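Local coordinates for putative uncharacterized protein PH0300 (Pyrococcus horikoshii, PDB 3VRH) that catalyses the ATP-dependent 2-thiolation of 5-methyluridine in the T loop of tRNAs, a modification that stabilises these tRNAs at high temperature, at residues A[125-129]-A[218-222]; A[159-165]-A[231-235]; A[156-160]-A[196-202]. One frame throughout, in Å; residues are numbered along the deposited sequence.

How the contacts relate
Followed from the N terminus, the chain first supplies 125-129, at the start of helix 127-145, and then, beyond strand 150-152, helix 157-169, which serves two contacts. Contact 3 closes the shorter loop, from the first turn of that helix to the segment 196-202, a turn leading into helix 201-211, and lies wholly within the span from 125 to 222 that contact 1 closes. Contact 2 starts from the same helix but reaches on to helix 228-241, so it crosses contact 1. Contacts 2 and 3 share Asp159 and Glu160 and are joined by Lys232 and Glu201; contact 1 stands apart, its centre about 19 Å from that of contact 2.

Contact 1 of 3, residues A[125-129]-A[218-222]; sequences RPPCS and EECPY
Cys128 and Cys220 form a disulfide at the surface of the PP-loop domain, tying the first turn of helix 127-145 to the loop between helices 201-211 and 228-241. The sulfurs are 2.1 Å apart, SG of Cys128 to SG of Cys220, with a near-perpendicular dihedral of -93° about the S-S bond. The two cysteines reach this bond differently. In Cys128 the sulfur stands beside its own backbone N (chi1 -62°), whereas in Cys220 it swings anti to N (chi1 -176°), which carries SG from the loop toward the helix. Both residues are ligands of the [4Fe-4S] cluster that this enzyme carries. Here the bond joins two of the three cluster cysteines instead, while the side chain of the third, Cys131, lies about 4 Å from that of Cys220. The disulfide is the tight part of the contact. Around it the packing is thin and lies at the surface: no hydrogen bond links the segments, and Pro127 and Tyr222 supply the rest of the packing. Tyr222 sets its CB against the sulfur of Cys128, with SG of Cys128 and CB of Tyr222 3.7 Å apart, and its ring meets Pro127 obliquely, the two side chains crossing at about a right angle. Tyr222 is exposed and touches a crystal neighbour, so its position may partly reflect the lattice; the residues directly after it, 223-226, are not modelled. In the same loop, OE2 of Glu219 forms a salt bridge with Lys135, an ATP-binding residue. Beside the disulfide, the closest approach of proline and tyrosine is from CB of Pro127 to CD2 of Tyr222, at 3.6 Å.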
ATOM      1  N   ARG A 125     -20.830  11.680 -13.471  1.00 41.28           N
ATOM      2  CA  ARG A 125     -19.392  11.472 -13.336  1.00 40.51           C
ATOM      3  C   ARG A 125     -18.786  12.736 -12.743  1.00 36.98           C
ATOM      4  O   ARG A 125     -19.059  13.839 -13.226  1.00 38.77           O
ATOM      5  CB  ARG A 125     -18.706  11.111 -14.660  1.00 41.21           C
ATOM      6  CG  ARG A 125     -17.340  10.476 -14.445  1.00 41.52           C
ATOM      7  CD  ARG A 125     -16.318  10.852 -15.515  1.00 43.84           C
ATOM      8  NE  ARG A 125     -16.264   9.889 -16.614  1.00 53.63           N
ATOM      9  CZ  ARG A 125     -15.139   9.447 -17.182  1.00 52.45           C
ATOM     10  NH1 ARG A 125     -13.949   9.868 -16.760  1.00 45.15           N
ATOM     11  NH2 ARG A 125     -15.203   8.576 -18.181  1.00 55.54           N
ATOM     12  N   PRO A 126     -18.007  12.578 -11.656  1.00 35.49           N
ATOM     13  CA  PRO A 126     -17.301  13.660 -10.962  1.00 38.82           C
ATOM     14  C   PRO A 126     -16.588  14.585 -11.931  1.00 36.08           C
ATOM     15  O   PRO A 126     -15.885  14.107 -12.827  1.00 34.96           O
ATOM     16  CB  PRO A 126     -16.286  12.912 -10.101  1.00 38.18           C
ATOM     17  CG  PRO A 126     -17.010  11.654  -9.740  1.00 47.33           C
ATOM     18  CD  PRO A 126     -17.880  11.301 -10.932  1.00 43.33           C
ATOM     19  N   PRO A 127     -16.800  15.899 -11.765  1.00 38.82           N
ATOM     20  CA  PRO A 127     -16.198  16.910 -12.626  1.00 34.56           C
ATOM     21  C   PRO A 127     -14.719  16.642 -12.830  1.00 35.17           C
ATOM     22  O   PRO A 127     -14.269  16.607 -13.971  1.00 33.87           O
ATOM     23  CB  PRO A 127     -16.427  18.195 -11.838  1.00 35.92           C
ATOM     24  CG  PRO A 127     -17.743  17.965 -11.196  1.00 37.51           C
ATOM     25  CD  PRO A 127     -17.733  16.501 -10.798  1.00 37.18           C
ATOM     26  N   CYS A 128     -13.987  16.406 -11.751  1.00 35.50           N
ATOM     27  CA  CYS A 128     -12.550  16.212 -11.859  1.00 35.57           C
ATOM     28  C   CYS A 128     -12.169  14.922 -12.586  1.00 37.18           C
ATOM     29  O   CYS A 128     -11.055  14.805 -13.108  1.00 37.66           O
ATOM     30  CB  CYS A 128     -11.886  16.323 -10.482  1.00 38.02           C
ATOM     31  SG  CYS A 128     -12.123  17.984  -9.762  1.00 42.40           S
ATOM     32  N   SER A 129     -13.094  13.969 -12.646  1.00 30.84           N
ATOM     33  CA  SER A 129     -12.838  12.705 -13.336  1.00 35.75           C
ATOM     34  C   SER A 129     -12.942  12.813 -14.868  1.00 38.39           C
ATOM     35  O   SER A 129     -12.052  12.329 -15.595  1.00 33.85           O
ATOM     36  CB  SER A 129     -13.775  11.603 -12.832  1.00 39.14           C
ATOM     37  OG  SER A 129     -13.683  10.480 -13.689  1.00 42.18           O
ATOM     38  N   GLU A 218      -4.964  24.629  -6.433  1.00 33.45           N
ATOM     39  CA  GLU A 218      -5.872  23.601  -6.934  1.00 42.24           C
ATOM     40  C   GLU A 218      -6.351  23.878  -8.346  1.00 40.89           C
ATOM     41  O   GLU A 218      -6.967  24.908  -8.617  1.00 40.10           O
ATOM     42  CB  GLU A 218      -7.065  23.433  -5.990  1.00 41.59           C
ATOM     43  CG  GLU A 218      -7.825  22.144  -6.191  1.00 45.89           C
ATOM     44  CD  GLU A 218      -8.767  21.843  -5.026  1.00 58.68           C
ATOM     45  OE1 GLU A 218      -9.498  20.821  -5.081  1.00 57.53           O
ATOM     46  OE2 GLU A 218      -8.771  22.637  -4.054  1.00 60.83           O
ATOM     47  N   GLU A 219      -6.045  22.951  -9.248  1.00 44.35           N
ATOM     48  CA  GLU A 219      -6.433  23.075 -10.653  1.00 43.08           C
ATOM     49  C   GLU A 219      -7.941  22.859 -10.827  1.00 40.11           C
ATOM     50  O   GLU A 219      -8.641  23.705 -11.379  1.00 33.00           O
ATOM     51  CB  GLU A 219      -5.646  22.073 -11.506  1.00 39.37           C
ATOM     52  CG  GLU A 219      -6.010  22.088 -12.979  1.00 33.15           C
ATOM     53  CD  GLU A 219      -5.184  21.098 -13.804  1.00 41.79           C
ATOM     54  OE1 GLU A 219      -4.438  20.276 -13.208  1.00 40.29           O
ATOM     55  OE2 GLU A 219      -5.274  21.157 -15.054  1.00 39.01           O
ATOM     56  N   CYS A 220      -8.428  21.718 -10.342  1.00 42.01           N
ATOM     57  CA  CYS A 220      -9.855  21.408 -10.341  1.00 41.16           C
ATOM     58  C   CYS A 220     -10.362  21.495  -8.895  1.00 43.77           C
ATOM     59  O   CYS A 220      -9.951  20.718  -8.037  1.00 43.03           O
ATOM     60  CB  CYS A 220     -10.103  20.010 -10.941  1.00 38.48           C
ATOM     61  SG  CYS A 220     -11.848  19.519 -11.111  1.00 46.05           S
ATOM     62  N   PRO A 221     -11.246  22.464  -8.620  1.00 43.57           N
ATOM     63  CA  PRO A 221     -11.775  22.681  -7.265  1.00 44.18           C
ATOM     64  C   PRO A 221     -13.002  21.814  -6.912  1.00 46.06           C
ATOM     65  O   PRO A 221     -13.768  22.181  -6.017  1.00 43.84           O
ATOM     66  CB  PRO A 221     -12.165  24.155  -7.287  1.00 39.79           C
ATOM     67  CG  PRO A 221     -12.565  24.398  -8.747  1.00 41.71           C
ATOM     68  CD  PRO A 221     -11.701  23.492  -9.579  1.00 35.94           C
ATOM     69  N   TYR A 222     -13.180  20.684  -7.589  1.00 35.74           N
ATOM     70  CA  TYR A 222     -14.339  19.835  -7.328  1.00 43.86           C
ATOM     71  C   TYR A 222     -13.948  18.436  -6.842  1.00 40.98           C
ATOM     72  O   TYR A 222     -12.861  18.240  -6.296  1.00 43.59           O
ATOM     73  CB  TYR A 222     -15.215  19.732  -8.579  1.00 40.06           C
ATOM     74  CG  TYR A 222     -15.819  21.046  -9.037  1.00 41.84           C
ATOM     75  CD1 TYR A 222     -16.430  21.918  -8.130  1.00 39.37           C
ATOM     76  CD2 TYR A 222     -15.781  21.419 -10.381  1.00 36.03           C
ATOM     77  CE1 TYR A 222     -16.991  23.117  -8.553  1.00 37.14           C
ATOM     78  CE2 TYR A 222     -16.347  22.609 -10.814  1.00 37.77           C
ATOM     79  CZ  TYR A 222     -16.944  23.457  -9.899  1.00 40.08           C
ATOM     80  OH  TYR A 222     -17.496  24.639 -10.342  1.00 40.84           O
TER

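Contact 2 of 3, residues A[159-165]-A[231-235]; sequences DEASFLL and MKGVL
Lys232 leaves its helix with CG anti to its own carbonyl carbon (chi1 -74°) and runs extended from there on, while Asp159 holds its carboxylate beside its backbone N (chi1 -59°); the long lysine chain and the short aspartate meet although neither CB is aimed at the partner helix. The ammonium arrives nearly in line with the C-O bond of the carboxylate and makes a short salt bridge, NZ of Lys232 to OD1 of Asp159, of 2.6 Å. Next to the salt bridge, helices 157-169 and 228-241 cross steeply, their local axes 9.0 Å apart and 106° from one N-to-C direction to the other. Ser162 sits at the crossing, where its CA is the nearest to that of Met231; its CB is 3.7 Å from CB of Met231 and equally near CG of Lys232, so the lysine's aliphatic stem lies over the serine and carries the nitrogen on to the aspartate. Alongside, CD1 of Leu235 lies against the helix backbone, 3.5 Å from N of Ser162, and also touches CB of Ala161. One turn further on, Leu165 spreads its branch between three partners. Its CG lies 3.7 Å from SD of Met231, whose chain bends at chi2 and chi3 to bring the sulfur there, and its CD2 meets CG1 of Val234 and CG of Leu235. The same apolar patch belongs to the dimer interface: Leu165 packs on Leu165 of the second subunit, and Met231 on Leu238 of that subunit. Asp159 also touches the bound bicine. Since NZ of Lys232 also salt-bridges Glu201, one cation is shared by two carboxylates; it probably offsets their mutual repulsion and helps hold Asp159 in place in the bicine pocket.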
ATOM      1  N   ASP A 159       3.942  12.561  -5.599  1.00 22.12           N
ATOM      2  CA  ASP A 159       2.840  12.187  -6.486  1.00 26.48           C
ATOM      3  C   ASP A 159       2.872  10.715  -6.860  1.00 25.83           C
ATOM      4  O   ASP A 159       1.853  10.027  -6.743  1.00 25.00           O
ATOM      5  CB  ASP A 159       2.833  13.049  -7.748  1.00 27.84           C
ATOM      6  CG  ASP A 159       2.697  14.516  -7.426  1.00 29.83           C
ATOM      7  OD1 ASP A 159       1.843  14.818  -6.571  1.00 28.01           O
ATOM      8  OD2 ASP A 159       3.459  15.349  -7.974  1.00 28.97           O
ATOM      9  N   GLU A 160       4.026  10.233  -7.328  1.00 24.22           N
ATOM     10  CA  GLU A 160       4.157   8.824  -7.694  1.00 22.46           C
ATOM     11  C   GLU A 160       3.817   7.913  -6.496  1.00 23.99           C
ATOM     12  O   GLU A 160       3.077   6.947  -6.639  1.00 20.58           O
ATOM     13  CB  GLU A 160       5.563   8.509  -8.214  1.00 23.86           C
ATOM     14  CG  GLU A 160       5.768   7.035  -8.680  1.00 25.28           C
ATOM     15  CD  GLU A 160       5.176   6.742 -10.071  1.00 28.57           C
ATOM     16  OE1 GLU A 160       4.251   7.468 -10.494  1.00 28.97           O
ATOM     17  OE2 GLU A 160       5.650   5.792 -10.748  1.00 26.26           O
ATOM     18  N   ALA A 161       4.340   8.258  -5.319  1.00 21.74           N
ATOM     19  CA  ALA A 161       4.145   7.456  -4.117  1.00 26.22           C
ATOM     20  C   ALA A 161       2.661   7.362  -3.731  1.00 28.43           C
ATOM     21  O   ALA A 161       2.140   6.265  -3.498  1.00 21.83           O
ATOM     22  CB  ALA A 161       4.976   8.011  -2.951  1.00 22.49           C
ATOM     23  N   SER A 162       1.995   8.513  -3.688  1.00 24.93           N
ATOM     24  CA  SER A 162       0.574   8.586  -3.354  1.00 29.99           C
ATOM     25  C   SER A 162      -0.329   7.920  -4.399  1.00 27.47           C
ATOM     26  O   SER A 162      -1.297   7.249  -4.048  1.00 26.80           O
ATOM     27  CB  SER A 162       0.147  10.040  -3.140  1.00 28.82           C
ATOM     28  OG  SER A 162       0.165  10.736  -4.359  1.00 31.85           O
ATOM     29  N   PHE A 163      -0.008   8.116  -5.674  1.00 26.66           N
ATOM     30  CA  PHE A 163      -0.696   7.437  -6.765  1.00 25.77           C
ATOM     31  C   PHE A 163      -0.520   5.937  -6.606  1.00 26.75           C
ATOM     32  O   PHE A 163      -1.483   5.187  -6.730  1.00 23.20           O
ATOM     33  CB  PHE A 163      -0.193   7.956  -8.132  1.00 34.64           C
ATOM     34  CG  PHE A 163      -0.196   6.921  -9.257  1.00 36.37           C
ATOM     35  CD1 PHE A 163      -1.218   6.903 -10.207  1.00 43.59           C
ATOM     36  CD2 PHE A 163       0.857   6.009  -9.400  1.00 32.11           C
ATOM     37  CE1 PHE A 163      -1.206   5.964 -11.255  1.00 38.09           C
ATOM     38  CE2 PHE A 163       0.864   5.060 -10.424  1.00 38.02           C
ATOM     39  CZ  PHE A 163      -0.166   5.040 -11.353  1.00 38.32           C
ATOM     40  N   LEU A 164       0.714   5.504  -6.330  1.00 28.69           N
ATOM     41  CA  LEU A 164       0.979   4.086  -6.070  1.00 25.81           C
ATOM     42  C   LEU A 164       0.160   3.528  -4.893  1.00 23.74           C
ATOM     43  O   LEU A 164      -0.459   2.499  -5.022  1.00 20.23           O
ATOM     44  CB  LEU A 164       2.458   3.806  -5.827  1.00 23.95           C
ATOM     45  CG  LEU A 164       3.358   3.742  -7.062  1.00 33.76           C
ATOM     46  CD1 LEU A 164       4.813   3.535  -6.655  1.00 29.67           C
ATOM     47  CD2 LEU A 164       2.894   2.644  -8.003  1.00 33.80           C
ATOM     48  N   LEU A 165       0.172   4.213  -3.759  1.00 23.62           N
ATOM     49  CA  LEU A 165      -0.539   3.734  -2.569  1.00 24.72           C
ATOM     50  C   LEU A 165      -2.043   3.666  -2.833  1.00 24.06           C
ATOM     51  O   LEU A 165      -2.708   2.691  -2.502  1.00 22.38           O
ATOM     52  CB  LEU A 165      -0.253   4.650  -1.379  1.00 21.75           C
ATOM     53  CG  LEU A 165      -0.942   4.250  -0.079  1.00 27.53           C
ATOM     54  CD1 LEU A 165      -0.507   2.833   0.322  1.00 24.96           C
ATOM     55  CD2 LEU A 165      -0.639   5.248   1.025  1.00 23.65           C
ATOM     56  N   MET A 231      -3.494  10.227   0.913  1.00 36.31           N
ATOM     57  CA  MET A 231      -2.338   9.349   0.722  1.00 32.51           C
ATOM     58  C   MET A 231      -1.049  10.074   1.049  1.00 28.42           C
ATOM     59  O   MET A 231      -0.158   9.503   1.668  1.00 29.19           O
ATOM     60  CB  MET A 231      -2.282   8.806  -0.705  1.00 30.60           C
ATOM     61  CG  MET A 231      -3.554   8.117  -1.168  1.00 33.98           C
ATOM     62  SD  MET A 231      -3.887   6.509  -0.391  1.00 44.51           S
ATOM     63  CE  MET A 231      -4.966   6.959   0.971  1.00 33.58           C
ATOM     64  N   LYS A 232      -0.943  11.333   0.635  1.00 29.90           N
ATOM     65  CA  LYS A 232       0.280  12.079   0.879  1.00 33.23           C
ATOM     66  C   LYS A 232       0.490  12.272   2.379  1.00 35.66           C
ATOM     67  O   LYS A 232       1.623  12.197   2.855  1.00 31.89           O
ATOM     68  CB  LYS A 232       0.296  13.423   0.133  1.00 30.90           C
ATOM     69  CG  LYS A 232       0.530  13.295  -1.371  1.00 32.32           C
ATOM     70  CD  LYS A 232       0.374  14.614  -2.100  1.00 27.39           C
ATOM     71  CE  LYS A 232       0.807  14.475  -3.573  1.00 27.88           C
ATOM     72  NZ  LYS A 232       1.127  15.791  -4.243  1.00 27.98           N
ATOM     73  N   GLY A 233      -0.604  12.484   3.117  1.00 35.02           N
ATOM     74  CA  GLY A 233      -0.537  12.716   4.557  1.00 35.35           C
ATOM     75  C   GLY A 233      -0.122  11.468   5.310  1.00 36.66           C
ATOM     76  O   GLY A 233       0.719  11.499   6.211  1.00 37.62           O
ATOM     77  N   VAL A 234      -0.730  10.358   4.924  1.00 37.76           N
ATOM     78  CA  VAL A 234      -0.324   9.041   5.397  1.00 40.18           C
ATOM     79  C   VAL A 234       1.163   8.792   5.121  1.00 40.49           C
ATOM     80  O   VAL A 234       1.912   8.376   6.007  1.00 38.69           O
ATOM     81  CB  VAL A 234      -1.157   7.959   4.699  1.00 36.60           C
ATOM     82  CG1 VAL A 234      -0.486   6.622   4.791  1.00 41.27           C
ATOM     83  CG2 VAL A 234      -2.549   7.907   5.290  1.00 45.30           C
ATOM     84  N   LEU A 235       1.590   9.064   3.890  1.00 32.52           N
ATOM     85  CA  LEU A 235       2.973   8.806   3.503  1.00 32.55           C
ATOM     86  C   LEU A 235       3.936   9.738   4.227  1.00 33.79           C
ATOM     87  O   LEU A 235       5.044   9.340   4.573  1.00 36.40           O
ATOM     88  CB  LEU A 235       3.145   8.925   1.990  1.00 28.08           C
ATOM     89  CG  LEU A 235       2.448   7.834   1.184  1.00 33.44           C
ATOM     90  CD1 LEU A 235       2.347   8.258  -0.259  1.00 31.11           C
ATOM     91  CD2 LEU A 235       3.225   6.548   1.292  1.00 33.56           C
TER

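Contact 3 of 3, residues A[156-160]-A[196-202]; sequences NLDDE and LYEVTER
A type I turn from Leu196 to Val199 lies against the start of helix 157-169, where N of Leu157 donates to O of Val199 at 2.9 Å in a nearly straight bond (168°), and the CA of Asn156 adds a CH contact to O of Leu196. Asn156 is the N-cap of this helix. With CG set between its backbone N and carbonyl carbon (chi1 62°), it accepts from N of Asp159 through OD1, while its own N donates to OD2 of Asp159, 2.9 Å away, a capping box; ND2 of Asn156 lies against CA and CB of Glu201. Asp158 reaches across to the start of helix 201-211, where its OD1 accepts from N of Glu201, at an unusually short 2.5 Å whose exact length is doubtful, and from a water that in turn accepts from N of Arg202. At the far end, OH of Tyr197 donates to OE2 of Glu160 at 2.6 Å. The carboxylate oxygen lies at the ring edge, yet is met from above its own plane, the two planes being 70° apart; N of Gly180 is its second donor. OD2 of Asp158 also pairs with Lys246, and Glu201 with Lys58, so both acids have cationic partners; the helix-start amides would probably further stabilise the negative charge on Asp158.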
ATOM      1  N   ASN A 156       5.970  14.586  -9.140  1.00 23.62           N
ATOM      2  CA  ASN A 156       7.192  14.439  -8.372  1.00 23.99           C
ATOM      3  C   ASN A 156       7.137  13.151  -7.550  1.00 23.92           C
ATOM      4  O   ASN A 156       6.185  12.370  -7.677  1.00 23.17           O
ATOM      5  CB  ASN A 156       7.418  15.687  -7.495  1.00 21.48           C
ATOM      6  CG  ASN A 156       6.300  15.897  -6.476  1.00 25.48           C
ATOM      7  OD1 ASN A 156       5.926  14.969  -5.746  1.00 24.84           O
ATOM      8  ND2 ASN A 156       5.755  17.110  -6.429  1.00 20.10           N
ATOM      9  N   LEU A 157       8.142  12.928  -6.710  1.00 24.63           N
ATOM     10  CA  LEU A 157       8.236  11.663  -5.981  1.00 24.55           C
ATOM     11  C   LEU A 157       6.985  11.403  -5.140  1.00 23.87           C
ATOM     12  O   LEU A 157       6.453  10.282  -5.133  1.00 24.15           O
ATOM     13  CB  LEU A 157       9.489  11.628  -5.103  1.00 22.60           C
ATOM     14  CG  LEU A 157       9.752  10.310  -4.369  1.00 26.24           C
ATOM     15  CD1 LEU A 157       9.899   9.152  -5.358  1.00 22.65           C
ATOM     16  CD2 LEU A 157      10.996  10.431  -3.514  1.00 28.80           C
ATOM     17  N   ASP A 158       6.516  12.441  -4.447  1.00 25.20           N
ATOM     18  CA  ASP A 158       5.319  12.340  -3.607  1.00 24.89           C
ATOM     19  C   ASP A 158       4.060  12.007  -4.401  1.00 25.05           C
ATOM     20  O   ASP A 158       3.212  11.241  -3.939  1.00 24.76           O
ATOM     21  CB  ASP A 158       5.116  13.604  -2.764  1.00 24.41           C
ATOM     22  CG  ASP A 158       6.264  13.852  -1.794  1.00 29.95           C
ATOM     23  OD1 ASP A 158       7.241  14.525  -2.163  1.00 29.44           O
ATOM     24  OD2 ASP A 158       6.196  13.370  -0.651  1.00 37.74           O
ATOM     25  N   ASP A 159       3.942  12.561  -5.599  1.00 22.12           N
ATOM     26  CA  ASP A 159       2.840  12.187  -6.486  1.00 26.48           C
ATOM     27  C   ASP A 159       2.872  10.715  -6.860  1.00 25.83           C
ATOM     28  O   ASP A 159       1.853  10.027  -6.743  1.00 25.00           O
ATOM     29  CB  ASP A 159       2.833  13.049  -7.748  1.00 27.84           C
ATOM     30  CG  ASP A 159       2.697  14.516  -7.426  1.00 29.83           C
ATOM     31  OD1 ASP A 159       1.843  14.818  -6.571  1.00 28.01           O
ATOM     32  OD2 ASP A 159       3.459  15.349  -7.974  1.00 28.97           O
ATOM     33  N   GLU A 160       4.026  10.233  -7.328  1.00 24.22           N
ATOM     34  CA  GLU A 160       4.157   8.824  -7.694  1.00 22.46           C
ATOM     35  C   GLU A 160       3.817   7.913  -6.496  1.00 23.99           C
ATOM     36  O   GLU A 160       3.077   6.947  -6.639  1.00 20.58           O
ATOM     37  CB  GLU A 160       5.563   8.509  -8.214  1.00 23.86           C
ATOM     38  CG  GLU A 160       5.768   7.035  -8.680  1.00 25.28           C
ATOM     39  CD  GLU A 160       5.176   6.742 -10.071  1.00 28.57           C
ATOM     40  OE1 GLU A 160       4.251   7.468 -10.494  1.00 28.97           O
ATOM     41  OE2 GLU A 160       5.650   5.792 -10.748  1.00 26.26           O
ATOM     42  N   LEU A 196      10.543  15.428 -12.880  1.00 22.11           N
ATOM     43  CA  LEU A 196      10.610  15.688 -11.452  1.00 25.20           C
ATOM     44  C   LEU A 196      10.417  14.400 -10.643  1.00 26.19           C
ATOM     45  O   LEU A 196      10.156  14.451  -9.441  1.00 24.11           O
ATOM     46  CB  LEU A 196       9.553  16.708 -11.043  1.00 22.97           C
ATOM     47  CG  LEU A 196       9.607  18.082 -11.715  1.00 27.45           C
ATOM     48  CD1 LEU A 196       8.686  19.042 -10.966  1.00 21.02           C
ATOM     49  CD2 LEU A 196      11.056  18.626 -11.801  1.00 21.16           C
ATOM     50  N   TYR A 197      10.565  13.259 -11.311  1.00 20.98           N
ATOM     51  CA  TYR A 197      10.373  11.951 -10.674  1.00 22.97           C
ATOM     52  C   TYR A 197      11.080  11.758  -9.336  1.00 24.84           C
ATOM     53  O   TYR A 197      10.555  11.078  -8.463  1.00 23.54           O
ATOM     54  CB  TYR A 197      10.786  10.818 -11.624  1.00 20.65           C
ATOM     55  CG  TYR A 197      10.109   9.490 -11.329  1.00 27.25           C
ATOM     56  CD1 TYR A 197       8.759   9.292 -11.634  1.00 23.29           C
ATOM     57  CD2 TYR A 197      10.823   8.425 -10.773  1.00 22.86           C
ATOM     58  CE1 TYR A 197       8.126   8.080 -11.364  1.00 22.99           C
ATOM     59  CE2 TYR A 197      10.208   7.202 -10.515  1.00 28.02           C
ATOM     60  CZ  TYR A 197       8.855   7.029 -10.811  1.00 28.52           C
ATOM     61  OH  TYR A 197       8.236   5.801 -10.547  1.00 28.21           O
ATOM     62  N   GLU A 198      12.260  12.349  -9.170  1.00 24.13           N
ATOM     63  CA  GLU A 198      13.080  12.034  -8.000  1.00 25.07           C
ATOM     64  C   GLU A 198      13.213  13.168  -6.998  1.00 24.18           C
ATOM     65  O   GLU A 198      13.898  13.020  -5.970  1.00 24.40           O
ATOM     66  CB  GLU A 198      14.472  11.530  -8.412  1.00 25.71           C
ATOM     67  CG  GLU A 198      14.425  10.310  -9.326  1.00 31.47           C
ATOM     68  CD  GLU A 198      15.804   9.739  -9.596  1.00 38.63           C
ATOM     69  OE1 GLU A 198      16.455  10.185 -10.564  1.00 32.63           O
ATOM     70  OE2 GLU A 198      16.238   8.850  -8.833  1.00 42.21           O
ATOM     71  N   VAL A 199      12.577  14.300  -7.292  1.00 23.49           N
ATOM     72  CA  VAL A 199      12.544  15.391  -6.325  1.00 24.55           C
ATOM     73  C   VAL A 199      11.257  15.277  -5.502  1.00 24.15           C
ATOM     74  O   VAL A 199      10.248  14.758  -5.983  1.00 25.65           O
ATOM     75  CB  VAL A 199      12.648  16.786  -6.984  1.00 21.19           C
ATOM     76  CG1 VAL A 199      14.007  16.988  -7.603  1.00 21.84           C
ATOM     77  CG2 VAL A 199      11.536  16.973  -8.024  1.00 24.91           C
ATOM     78  N   THR A 200      11.299  15.753  -4.263  1.00 21.65           N
ATOM     79  CA  THR A 200      10.151  15.652  -3.380  1.00 26.33           C
ATOM     80  C   THR A 200       9.248  16.868  -3.564  1.00 24.22           C
ATOM     81  O   THR A 200       9.660  17.880  -4.134  1.00 24.88           O
ATOM     82  CB  THR A 200      10.583  15.576  -1.905  1.00 27.27           C
ATOM     83  OG1 THR A 200      11.172  16.825  -1.525  1.00 22.39           O
ATOM     84  CG2 THR A 200      11.593  14.427  -1.674  1.00 25.49           C
ATOM     85  N   GLU A 201       8.016  16.765  -3.082  1.00 22.98           N
ATOM     86  CA  GLU A 201       7.071  17.858  -3.190  1.00 24.07           C
ATOM     87  C   GLU A 201       7.571  19.060  -2.401  1.00 25.07           C
ATOM     88  O   GLU A 201       7.422  20.208  -2.815  1.00 22.90           O
ATOM     89  CB  GLU A 201       5.669  17.439  -2.727  1.00 24.83           C
ATOM     90  CG  GLU A 201       4.654  18.569  -2.909  1.00 23.67           C
ATOM     91  CD  GLU A 201       3.218  18.103  -2.968  1.00 27.66           C
ATOM     92  OE1 GLU A 201       2.943  16.912  -2.698  1.00 32.53           O
ATOM     93  OE2 GLU A 201       2.358  18.936  -3.296  1.00 30.72           O
ATOM     94  N   ARG A 202       8.187  18.774  -1.267  1.00 22.92           N
ATOM     95  CA  ARG A 202       8.793  19.792  -0.426  1.00 24.65           C
ATOM     96  C   ARG A 202       9.926  20.533  -1.170  1.00 23.30           C
ATOM     97  O   ARG A 202      10.052  21.761  -1.080  1.00 20.96           O
ATOM     98  CB  ARG A 202       9.309  19.086   0.818  1.00 23.80           C
ATOM     99  CG  ARG A 202      10.109  19.892   1.762  1.00 27.38           C
ATOM    100  CD  ARG A 202      10.866  18.921   2.678  1.00 27.08           C
ATOM    101  NE  ARG A 202      11.769  19.665   3.531  1.00 31.41           N
ATOM    102  CZ  ARG A 202      13.091  19.526   3.539  1.00 28.64           C
ATOM    103  NH1 ARG A 202      13.674  18.633   2.754  1.00 32.05           N
ATOM    104  NH2 ARG A 202      13.819  20.268   4.367  1.00 32.16           N
TER
HETATM  105  O   HOH W   1       7.738  16.052   0.132  1.00 24.44           O